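Local coordinates for LIM domain only protein 7 (PDB 2EAQ) that contains a PDZ domain that, as in other members of this family, probably binds the C-terminal ends of partner proteins, at residues M5-P13 against P40-D50; P13-I23 against M72-M83. One frame throughout, in Å; residues are numbered along the deposited sequence.

Contact 1 of 2, residues M5-P13 against P40-D50. With NI (nickel (II) ion), chain C.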
loop_
_atom_site.group_PDB
_atom_site.type_symbol
_atom_site.label_atom_id
_atom_site.label_comp_id
_atom_site.label_asym_id
_atom_site.label_seq_id
_atom_site.Cartn_x
_atom_site.Cartn_y
_atom_site.Cartn_z
ATOM N N MET A 5 2.417 10.364 6.134
ATOM C CA MET A 5 3.787 9.847 6.088
ATOM C C MET A 5 3.998 9.039 4.824
ATOM O O MET A 5 3.028 8.699 4.119
ATOM C CB MET A 5 4.092 9.026 7.299
ATOM C CG MET A 5 3.159 7.836 7.445
ATOM S SD MET A 5 3.028 6.810 9.017
ATOM C CE MET A 5 3.313 7.538 9.807
ATOM N N ARG A 6 5.260 8.773 4.506
ATOM C CA ARG A 6 5.638 8.042 3.306
ATOM C C ARG A 6 6.310 6.777 3.770
ATOM O O ARG A 6 7.155 6.843 4.675
ATOM C CB ARG A 6 6.588 8.906 2.451
ATOM C CG ARG A 6 6.996 8.355 1.126
ATOM C CD ARG A 6 7.496 9.559 0.303
ATOM N NE ARG A 6 6.320 10.286 -0.222
ATOM C CZ ARG A 6 6.353 11.479 -0.831
ATOM N NH1 ARG A 6 7.509 12.134 -0.993
ATOM N NH2 ARG A 6 5.229 12.019 -1.311
ATOM N N ILE A 7 5.946 5.612 3.247
ATOM C CA ILE A 7 6.550 4.359 3.689
ATOM C C ILE A 7 7.122 3.628 2.489
ATOM O O ILE A 7 6.405 3.382 1.519
ATOM C CB ILE A 7 5.505 3.500 4.380
ATOM C CG1 ILE A 7 4.921 4.250 5.586
ATOM C CG2 ILE A 7 6.129 2.133 4.817
ATOM C CD1 ILE A 7 3.856 3.408 6.394
ATOM N N SER A 8 8.403 3.292 2.526
ATOM C CA SER A 8 9.049 2.605 1.426
ATOM C C SER A 8 9.126 1.120 1.709
ATOM O O SER A 8 9.570 0.717 2.770
ATOM C CB SER A 8 10.450 3.172 1.271
ATOM O OG SER A 8 10.991 2.595 0.033
ATOM N N ILE A 9 8.624 0.333 0.763
ATOM C CA ILE A 9 8.570 -1.151 0.879
ATOM C C ILE A 9 9.266 -1.671 -0.373
ATOM O O ILE A 9 9.053 -1.148 -1.464
ATOM C CB ILE A 9 7.093 -1.691 0.976
ATOM C CG1 ILE A 9 6.329 -0.808 1.969
ATOM C CG2 ILE A 9 7.116 -3.154 1.393
ATOM C CD1 ILE A 9 4.889 -1.251 2.189
ATOM N N ASN A 10 10.113 -2.679 -0.227
ATOM C CA ASN A 10 10.905 -3.195 -1.367
ATOM C C ASN A 10 11.066 -4.675 -1.312
ATOM O O ASN A 10 11.234 -5.225 -0.215
ATOM C CB ASN A 10 12.315 -2.587 -1.354
ATOM C CG ASN A 10 12.287 -1.085 -1.435
ATOM O OD1 ASN A 10 12.210 -0.511 -2.518
ATOM N ND2 ASN A 10 12.308 -0.430 -0.291
ATOM N N GLN A 11 10.989 -5.351 -2.465
ATOM C CA GLN A 11 11.250 -6.790 -2.509
ATOM C C GLN A 11 11.781 -7.113 -3.892
ATOM O O GLN A 11 11.900 -6.217 -4.722
ATOM C CB GLN A 11 9.979 -7.595 -2.131
ATOM C CG GLN A 11 8.842 -7.428 -3.128
ATOM C CD GLN A 11 7.638 -8.218 -2.802
ATOM O OE1 GLN A 11 6.907 -8.601 -3.741
ATOM N NE2 GLN A 11 7.428 -8.514 -1.590
ATOM N N THR A 12 12.157 -8.361 -4.115
ATOM C CA THR A 12 12.745 -8.706 -5.420
ATOM C C THR A 12 11.811 -8.418 -6.567
ATOM O O THR A 12 10.620 -8.728 -6.480
ATOM C CB THR A 12 13.038 -10.172 -5.431
ATOM O OG1 THR A 12 13.864 -10.448 -4.297
ATOM C CG2 THR A 12 13.883 -10.533 -6.653
ATOM N N PRO A 13 12.310 -7.813 -7.627
ATOM C CA PRO A 13 11.427 -7.534 -8.776
ATOM C C PRO A 13 10.886 -8.849 -9.339
ATOM O O PRO A 13 11.625 -9.858 -9.412
ATOM C CB PRO A 13 12.370 -6.876 -9.804
ATOM C CG PRO A 13 13.476 -6.218 -8.923
ATOM C CD PRO A 13 13.653 -7.221 -7.779
ATOM N N PRO A 40 7.747 -8.035 3.833
ATOM C CA PRO A 40 8.395 -6.739 3.576
ATOM C C PRO A 40 7.543 -5.605 4.185
ATOM O O PRO A 40 8.063 -4.592 4.730
ATOM C CB PRO A 40 8.395 -6.660 2.048
ATOM C CG PRO A 40 8.584 -8.059 1.617
ATOM C CD PRO A 40 7.694 -8.848 2.612
ATOM N N ALA A 41 6.224 -5.715 4.125
ATOM C CA ALA A 41 5.370 -4.644 4.664
ATOM C C ALA A 41 5.520 -4.534 6.180
ATOM O O ALA A 41 5.520 -3.424 6.712
ATOM C CB ALA A 41 3.917 -4.915 4.257
ATOM N N GLU A 42 5.727 -5.652 6.897
ATOM C CA GLU A 42 5.925 -5.596 8.328
ATOM C C GLU A 42 7.302 -4.995 8.594
ATOM O O GLU A 42 7.434 -4.147 9.457
ATOM C CB GLU A 42 5.805 -7.014 8.936
ATOM C CG GLU A 42 6.111 -7.074 10.393
ATOM C CD GLU A 42 5.106 -6.432 11.297
ATOM O OE1 GLU A 42 4.094 -5.801 10.853
ATOM O OE2 GLU A 42 5.326 -6.561 12.522
ATOM N N PHE A 43 8.294 -5.426 7.823
ATOM C CA PHE A 43 9.658 -4.899 8.004
ATOM C C PHE A 43 9.604 -3.372 7.863
ATOM O O PHE A 43 10.209 -2.631 8.638
ATOM C CB PHE A 43 10.577 -5.499 6.905
ATOM C CG PHE A 43 11.989 -4.936 6.919
ATOM C CD1 PHE A 43 12.956 -5.411 7.817
ATOM C CD2 PHE A 43 12.311 -3.881 6.094
ATOM C CE1 PHE A 43 14.231 -4.792 7.844
ATOM C CE2 PHE A 43 13.568 -3.259 6.117
ATOM C CZ PHE A 43 14.521 -3.727 7.006
ATOM N N SER A 44 8.855 -2.897 6.858
ATOM C CA SER A 44 8.776 -1.438 6.600
ATOM C C SER A 44 7.907 -0.667 7.539
ATOM O O SER A 44 7.891 0.558 7.511
ATOM C CB SER A 44 8.259 -1.206 5.191
ATOM O OG SER A 44 9.247 -1.620 4.227
ATOM N N GLN A 45 7.202 -1.384 8.400
ATOM C CA GLN A 45 6.351 -0.802 9.443
ATOM C C GLN A 45 5.098 -0.110 8.969
ATOM O O GLN A 45 4.652 0.903 9.520
ATOM C CB GLN A 45 7.163 0.002 10.500
ATOM C CG GLN A 45 8.182 -0.944 11.205
ATOM C CD GLN A 45 8.985 -0.377 12.311
ATOM O OE1 GLN A 45 10.106 -0.906 12.621
ATOM N NE2 GLN A 45 8.465 0.638 12.945
ATOM N N LEU A 46 4.503 -0.706 7.909
ATOM C CA LEU A 46 3.138 -0.306 7.508
ATOM C C LEU A 46 2.234 -0.860 8.593
ATOM O O LEU A 46 2.498 -1.925 9.169
ATOM C CB LEU A 46 2.856 -0.977 6.168
ATOM C CG LEU A 46 1.461 -0.736 5.564
ATOM C CD1 LEU A 46 1.373 0.799 5.121
ATOM C CD2 LEU A 46 1.226 -1.652 4.332
ATOM N N GLN A 47 1.159 -0.155 8.904
ATOM C CA GLN A 47 0.255 -0.630 9.972
ATOM C C GLN A 47 -1.209 -0.745 9.556
ATOM O O GLN A 47 -1.669 0.014 8.709
ATOM C CB GLN A 47 0.338 0.313 11.181
ATOM C CG GLN A 47 1.758 0.263 11.794
ATOM C CD GLN A 47 1.962 1.158 12.986
ATOM O OE1 GLN A 47 1.044 1.727 13.532
ATOM N NE2 GLN A 47 3.241 1.259 13.413
ATOM N N VAL A 48 -1.886 -1.721 10.163
ATOM C CA VAL A 48 -3.333 -1.912 9.926
ATOM C C VAL A 48 -4.032 -0.609 10.259
ATOM O O VAL A 48 -3.638 0.092 11.205
ATOM C CB VAL A 48 -3.850 -3.043 10.796
ATOM C CG1 VAL A 48 -5.387 -3.112 10.721
ATOM C CG2 VAL A 48 -3.214 -4.348 10.367
ATOM N N ASP A 49 -5.035 -0.273 9.421
ATOM C CA ASP A 49 -5.835 0.950 9.501
ATOM C C ASP A 49 -5.176 2.172 8.910
ATOM O O ASP A 49 -5.797 3.245 8.862
ATOM C CB ASP A 49 -6.268 1.256 10.942
ATOM C CG ASP A 49 -7.422 0.377 11.420
ATOM O OD1 ASP A 49 -8.187 -0.129 10.587
ATOM O OD2 ASP A 49 -7.579 0.235 12.662
ATOM N N ASP A 50 -3.910 2.068 8.492
ATOM C CA ASP A 50 -3.326 3.217 7.803
ATOM C C ASP A 50 -4.170 3.473 6.549
ATOM O O ASP A 50 -4.532 2.523 5.838
ATOM C CB ASP A 50 -1.878 2.949 7.320
ATOM C CG ASP A 50 -0.858 2.980 8.419
ATOM O OD1 ASP A 50 -1.173 3.440 9.515
ATOM O OD2 ASP A 50 0.291 2.554 8.116
HETATM NI NI NI C . -9.820 -0.743 12.244
HETATM O O HOH W 1 10.072 1.499 6.097
HETATM O O HOH W 2 10.449 -3.709 2.650
HETATM O O HOH W 3 -12.167 -0.945 11.511
HETATM O O HOH W 4 -10.719 1.400 12.190
HETATM O O HOH W 5 -8.771 -0.945 14.134
#

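Contact 2 of 2, residues P13-I23 against M72-M83. With NI (nickel (II) ion), chain B.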
loop_
_atom_site.group_PDB
_atom_site.type_symbol
_atom_site.label_atom_id
_atom_site.label_comp_id
_atom_site.label_asym_id
_atom_site.label_seq_id
_atom_site.Cartn_x
_atom_site.Cartn_y
_atom_site.Cartn_z
ATOM N N PRO A 13 12.310 -7.813 -7.627
ATOM C CA PRO A 13 11.427 -7.534 -8.776
ATOM C C PRO A 13 10.886 -8.849 -9.339
ATOM O O PRO A 13 11.625 -9.858 -9.412
ATOM C CB PRO A 13 12.370 -6.876 -9.804
ATOM C CG PRO A 13 13.476 -6.218 -8.923
ATOM C CD PRO A 13 13.653 -7.221 -7.779
ATOM N N GLY A 14 9.594 -8.808 -9.695
ATOM C CA GLY A 14 8.910 -9.968 -10.250
ATOM C C GLY A 14 8.727 -11.151 -9.311
ATOM O O GLY A 14 8.593 -12.280 -9.806
ATOM N N LYS A 15 8.762 -10.927 -7.999
ATOM C CA LYS A 15 8.581 -11.982 -6.994
ATOM C C LYS A 15 7.224 -12.551 -7.091
ATOM O O LYS A 15 6.257 -11.839 -7.445
ATOM C CB LYS A 15 8.789 -11.390 -5.579
ATOM C CG LYS A 15 9.253 -12.370 -4.485
ATOM C CD LYS A 15 9.348 -11.616 -3.125
ATOM C CE LYS A 15 9.875 -12.559 -2.032
ATOM N NZ LYS A 15 10.090 -11.779 -0.787
ATOM N N SER A 16 7.118 -13.844 -6.774
ATOM C CA SER A 16 5.839 -14.515 -6.786
ATOM C C SER A 16 4.965 -14.238 -5.539
ATOM O O SER A 16 3.764 -14.558 -5.542
ATOM C CB SER A 16 6.045 -16.024 -6.954
ATOM O OG SER A 16 6.590 -16.558 -5.772
ATOM N N LEU A 17 5.552 -13.649 -4.494
ATOM C CA LEU A 17 4.814 -13.311 -3.283
ATOM C C LEU A 17 4.456 -11.824 -3.304
ATOM O O LEU A 17 5.212 -11.025 -3.873
ATOM C CB LEU A 17 5.690 -13.581 -2.068
ATOM C CG LEU A 17 6.286 -14.981 -1.885
ATOM C CD1 LEU A 17 7.091 -15.016 -0.598
ATOM C CD2 LEU A 17 5.152 -15.986 -1.841
ATOM N N ASP A 18 3.331 -11.450 -2.708
ATOM C CA ASP A 18 2.992 -10.022 -2.626
ATOM C C ASP A 18 3.779 -9.395 -1.466
ATOM O O ASP A 18 4.543 -10.048 -0.777
ATOM C CB ASP A 18 1.506 -9.776 -2.436
ATOM C CG ASP A 18 0.956 -10.484 -1.233
ATOM O OD1 ASP A 18 1.440 -10.291 -0.098
ATOM O OD2 ASP A 18 -0.003 -11.296 -1.414
ATOM N N PHE A 19 3.584 -8.102 -1.279
ATOM C CA PHE A 19 4.339 -7.358 -0.270
ATOM C C PHE A 19 3.998 -7.652 1.172
ATOM O O PHE A 19 4.743 -7.255 2.060
ATOM C CB PHE A 19 4.203 -5.855 -0.496
ATOM C CG PHE A 19 4.924 -5.336 -1.715
ATOM C CD1 PHE A 19 6.257 -4.957 -1.653
ATOM C CD2 PHE A 19 4.254 -5.203 -2.924
ATOM C CE1 PHE A 19 6.915 -4.432 -2.770
ATOM C CE2 PHE A 19 4.918 -4.681 -4.084
ATOM C CZ PHE A 19 6.257 -4.297 -3.983
ATOM N N GLY A 20 2.917 -8.380 1.412
ATOM C CA GLY A 20 2.623 -8.708 2.804
ATOM C C GLY A 20 1.486 -7.963 3.417
ATOM O O GLY A 20 1.298 -8.086 4.612
ATOM N N PHE A 21 0.681 -7.217 2.645
ATOM C CA PHE A 21 -0.455 -6.558 3.276
ATOM C C PHE A 21 -1.667 -6.755 2.340
ATOM O O PHE A 21 -1.515 -7.071 1.155
ATOM C CB PHE A 21 -0.152 -5.051 3.479
ATOM C CG PHE A 21 -0.085 -4.255 2.234
ATOM C CD1 PHE A 21 -1.191 -3.570 1.783
ATOM C CD2 PHE A 21 1.109 -4.169 1.492
ATOM C CE1 PHE A 21 -1.093 -2.825 0.598
ATOM C CE2 PHE A 21 1.185 -3.433 0.320
ATOM C CZ PHE A 21 0.082 -2.780 -0.107
ATOM N N THR A 22 -2.858 -6.628 2.916
ATOM C CA THR A 22 -4.110 -6.657 2.118
ATOM C C THR A 22 -4.799 -5.319 2.366
ATOM O O THR A 22 -4.554 -4.634 3.381
ATOM C CB THR A 22 -5.050 -7.772 2.506
ATOM O OG1 THR A 22 -5.433 -7.640 3.869
ATOM C CG2 THR A 22 -4.356 -9.144 2.288
ATOM N N ILE A 23 -5.690 -4.950 1.449
ATOM C CA ILE A 23 -6.400 -3.684 1.517
ATOM C C ILE A 23 -7.844 -3.869 1.912
ATOM O O ILE A 23 -8.495 -4.881 1.510
ATOM C CB ILE A 23 -6.330 -3.014 0.142
ATOM C CG1 ILE A 23 -4.867 -2.624 -0.157
ATOM C CG2 ILE A 23 -7.214 -1.722 0.102
ATOM C CD1 ILE A 23 -4.632 -1.863 -1.459
ATOM N N MET A 72 -0.916 -1.344 -8.502
ATOM C CA MET A 72 -0.526 -2.338 -7.522
ATOM C C MET A 72 0.176 -3.502 -8.199
ATOM O O MET A 72 1.240 -3.979 -7.751
ATOM C CB MET A 72 -1.773 -2.849 -6.820
ATOM C CG MET A 72 -2.215 -1.897 -5.777
ATOM S SD MET A 72 -1.309 -1.927 -4.096
ATOM C CE MET A 72 -0.197 -2.291 -4.290
ATOM N N ALA A 73 -0.332 -3.959 -9.354
ATOM C CA ALA A 73 0.311 -5.087 -10.041
ATOM C C ALA A 73 1.678 -4.677 -10.561
ATOM O O ALA A 73 2.627 -5.461 -10.555
ATOM C CB ALA A 73 -0.585 -5.570 -11.255
ATOM N N LYS A 74 1.776 -3.460 -11.041
ATOM C CA LYS A 74 3.052 -2.954 -11.526
ATOM C C LYS A 74 4.089 -2.865 -10.389
ATOM O O LYS A 74 5.245 -3.206 -10.583
ATOM C CB LYS A 74 2.802 -1.598 -12.180
ATOM C CG LYS A 74 4.087 -0.988 -12.761
ATOM C CD LYS A 74 3.738 0.268 -13.542
ATOM C CE LYS A 74 4.974 0.935 -14.104
ATOM N NZ LYS A 74 4.631 2.297 -14.588
ATOM N N ALA A 75 3.683 -2.444 -9.195
ATOM C CA ALA A 75 4.634 -2.369 -8.094
ATOM C C ALA A 75 5.114 -3.767 -7.775
ATOM O O ALA A 75 6.252 -3.911 -7.363
ATOM C CB ALA A 75 3.926 -1.728 -6.847
ATOM N N GLN A 76 4.276 -4.797 -7.954
ATOM C CA GLN A 76 4.725 -6.169 -7.701
ATOM C C GLN A 76 5.767 -6.532 -8.731
ATOM O O GLN A 76 6.715 -7.266 -8.450
ATOM C CB GLN A 76 3.598 -7.168 -7.832
ATOM C CG GLN A 76 4.043 -8.476 -7.292
ATOM C CD GLN A 76 3.160 -8.821 -6.179
ATOM O OE1 GLN A 76 2.195 -9.537 -6.357
ATOM N NE2 GLN A 76 3.424 -8.252 -5.028
ATOM N N GLU A 77 5.592 -6.060 -9.952
ATOM C CA GLU A 77 6.578 -6.334 -10.976
ATOM C C GLU A 77 7.914 -5.650 -10.689
ATOM O O GLU A 77 8.979 -6.279 -10.807
ATOM C CB GLU A 77 6.098 -5.876 -12.366
ATOM C CG GLU A 77 7.010 -6.505 -13.400
ATOM C CD GLU A 77 6.414 -6.671 -14.812
ATOM O OE1 GLU A 77 7.224 -6.874 -15.753
ATOM O OE2 GLU A 77 5.171 -6.605 -14.960
ATOM N N THR A 78 7.926 -4.395 -10.238
ATOM C CA THR A 78 9.207 -3.666 -10.016
ATOM C C THR A 78 9.803 -4.012 -8.631
ATOM O O THR A 78 11.040 -3.843 -8.417
ATOM C CB THR A 78 9.024 -2.135 -10.042
ATOM O OG1 THR A 78 8.209 -1.740 -8.932
ATOM C CG2 THR A 78 8.359 -1.676 -11.324
ATOM N N GLY A 79 8.947 -4.417 -7.685
ATOM C CA GLY A 79 9.423 -4.662 -6.334
ATOM C C GLY A 79 9.550 -3.424 -5.477
ATOM O O GLY A 79 10.088 -3.488 -4.355
ATOM N N HIS A 80 9.114 -2.280 -5.973
ATOM C CA HIS A 80 9.220 -1.035 -5.207
ATOM C C HIS A 80 7.862 -0.423 -4.985
ATOM O O HIS A 80 7.043 -0.245 -5.921
ATOM C CB HIS A 80 10.075 0.030 -5.938
ATOM C CG HIS A 80 11.440 -0.419 -6.322
ATOM N ND1 HIS A 80 12.406 -0.754 -5.392
ATOM C CD2 HIS A 80 11.993 -0.603 -7.534
ATOM C CE1 HIS A 80 13.494 -1.154 -6.025
ATOM N NE2 HIS A 80 13.263 -1.077 -7.327
ATOM N N LEU A 81 7.580 -0.148 -3.736
ATOM C CA LEU A 81 6.316 0.437 -3.386
ATOM C C LEU A 81 6.534 1.572 -2.389
ATOM O O LEU A 81 6.816 1.305 -1.231
ATOM C CB LEU A 81 5.485 -0.710 -2.817
ATOM C CG LEU A 81 4.034 -0.495 -2.534
ATOM C CD1 LEU A 81 3.260 -0.071 -3.780
ATOM C CD2 LEU A 81 3.530 -1.843 -1.979
ATOM N N VAL A 82 6.401 2.818 -2.836
ATOM C CA VAL A 82 6.540 3.996 -1.970
ATOM C C VAL A 82 5.093 4.444 -1.723
ATOM O O VAL A 82 4.440 4.969 -2.648
ATOM C CB VAL A 82 7.360 5.106 -2.632
ATOM C CG1 VAL A 82 7.434 6.371 -1.751
ATOM C CG2 VAL A 82 8.808 4.646 -2.797
ATOM N N MET A 83 4.634 4.250 -0.495
ATOM C CA MET A 83 3.230 4.509 -0.155
ATOM C C MET A 83 3.005 5.758 0.609
ATOM O O MET A 83 3.716 5.976 1.598
ATOM C CB MET A 83 2.692 3.354 0.691
ATOM C CG MET A 83 2.979 1.894 0.181
ATOM S SD MET A 83 2.072 0.565 1.154
ATOM C CE MET A 83 0.715 1.694 1.735
HETATM NI NI NI B . 14.506 -1.549 -9.075
HETATM O O HOH W 6 12.949 -2.744 -9.757
HETATM O O HOH W 7 13.832 0.021 -10.225
#

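Contact 1 of 2, residues M5-P13 against P40-D50
Ser-44 carries OG beside its backbone N (chi1 -69°), which brings the hydroxyl to strand 5-10, while Ile-7, with CG1 anti to its carbonyl carbon and extended (chi2 -178°), sends CD1 to Leu-46. OG of Ser-44 donates to the carbonyl O of Ser-8 over 2.8 Å, at a C=O...donor angle of 134°, tilted slightly from the carbonyl plane. Water 2 donates to Ser-44 OG (2.9 Å) and accepts from Asn-10 N, so the hydroxyl is gripped twice. Water 1 donates to Ser-44 O and more weakly to Ser-8 O. This is the PDZ fold, with short helix 40-43 laid against the edge strand of the sheet; it closes in a Schellman motif at Gln-45, where Gln-45 N and Leu-46 N bond back to Glu-42 O and Ala-41 O, setting Leu-46 against Ile-7 and Ile-9. Beside the Ser-8 to Ser-44 bond, Ile-7 CG2 lies 3.6 Å from Ser-44 O and its CD1 meets Leu-46 CD1 at 3.8 Å, the side chains crossing at about a right angle. Ile-9 CG2 rests on Pro-40 CB (3.8 Å), and its CD1 reaches Ala-41 and Leu-46. Gln-11 NE2, weakly hydrogen-bonded to Asp-18 O, lies 3.4 Å from Pro-40 CG. Asp-50 OD2 receives Gln-47 N from above the carboxylate plane, and OD1 salt-bridges Arg-87. Away from the strand, both carboxylate oxygens of Asp-49 and three waters bind a nickel ion.

Contact 2 of 2, residues P13-I23 against M72-M83
Phe-19 drives its ring between the end of helix 72-78 and strand 80-83. Nearby, Gly-14 N gives a weak hydrogen bond to Glu-77 O. From CB, CG of Phe-19 stands beside the backbone N (chi1 -71°), 3.8 Å from Leu-81 CD2; CD1 also faces this methyl, which lies over one face of the ring in a CH-pi contact, 3.7 Å from the Phe-19 centroid. CD2 of Phe-19 passes the Gln-76 amide at NE2 (3.8 Å), sliding by in opposite directions with planes 34° apart. CE2 meets Ala-75 CB, CE1 approaches Gly-79 O (3.7 Å), and CZ at the tip reaches Ala-75 O (3.4 Å), both carbonyls at the ring edge. With an alanine here, the corner between helix and strand would probably be left with a gap, and Leu-81 CD2 without its aromatic partner. Residues 18-21 (DFGF) are consistent with the GLGF-type carboxylate-binding loop of PDZ domains, and Asp-18 OD1 braces it by an Asx turn, taking Gly-20 N on its anti lone pair. Phe-21 turns its edge to Leu-81 CD2, and Met-83 SD adds an oblique Met-aromatic contact. The Phe-19 ring fills the corner where helix 65-78 runs into strand 80-88, with Ile-9 of strand 2-10 against it.

Contacts 1 and 2, with centres about 10 Å apart, are joined through the sheet, where strands 2-10 and 80-88 are antiparallel neighbours. Ile-7 N to Met-83 O and Gln-11 N to Gly-79 O, both 2.8 Å, are probable hydrogen bonds between them. Their segments alternate along the chain and share Pro-13. Ile-9 of contact 1 touches Phe-19 of contact 2, and the backbones of Ala-41 and Phe-19 are hydrogen-bonded. The groove between strand 21-26 and helix 65-78 is where PDZ domains generally take their peptide. Asn-10 OD1 is hydrogen-bonded to His-80 ND1, whose NE2 binds nickel, so contact 1 steadies the imidazole of contact 2; the Asn-10 side chain lies about 7 Å from that ion.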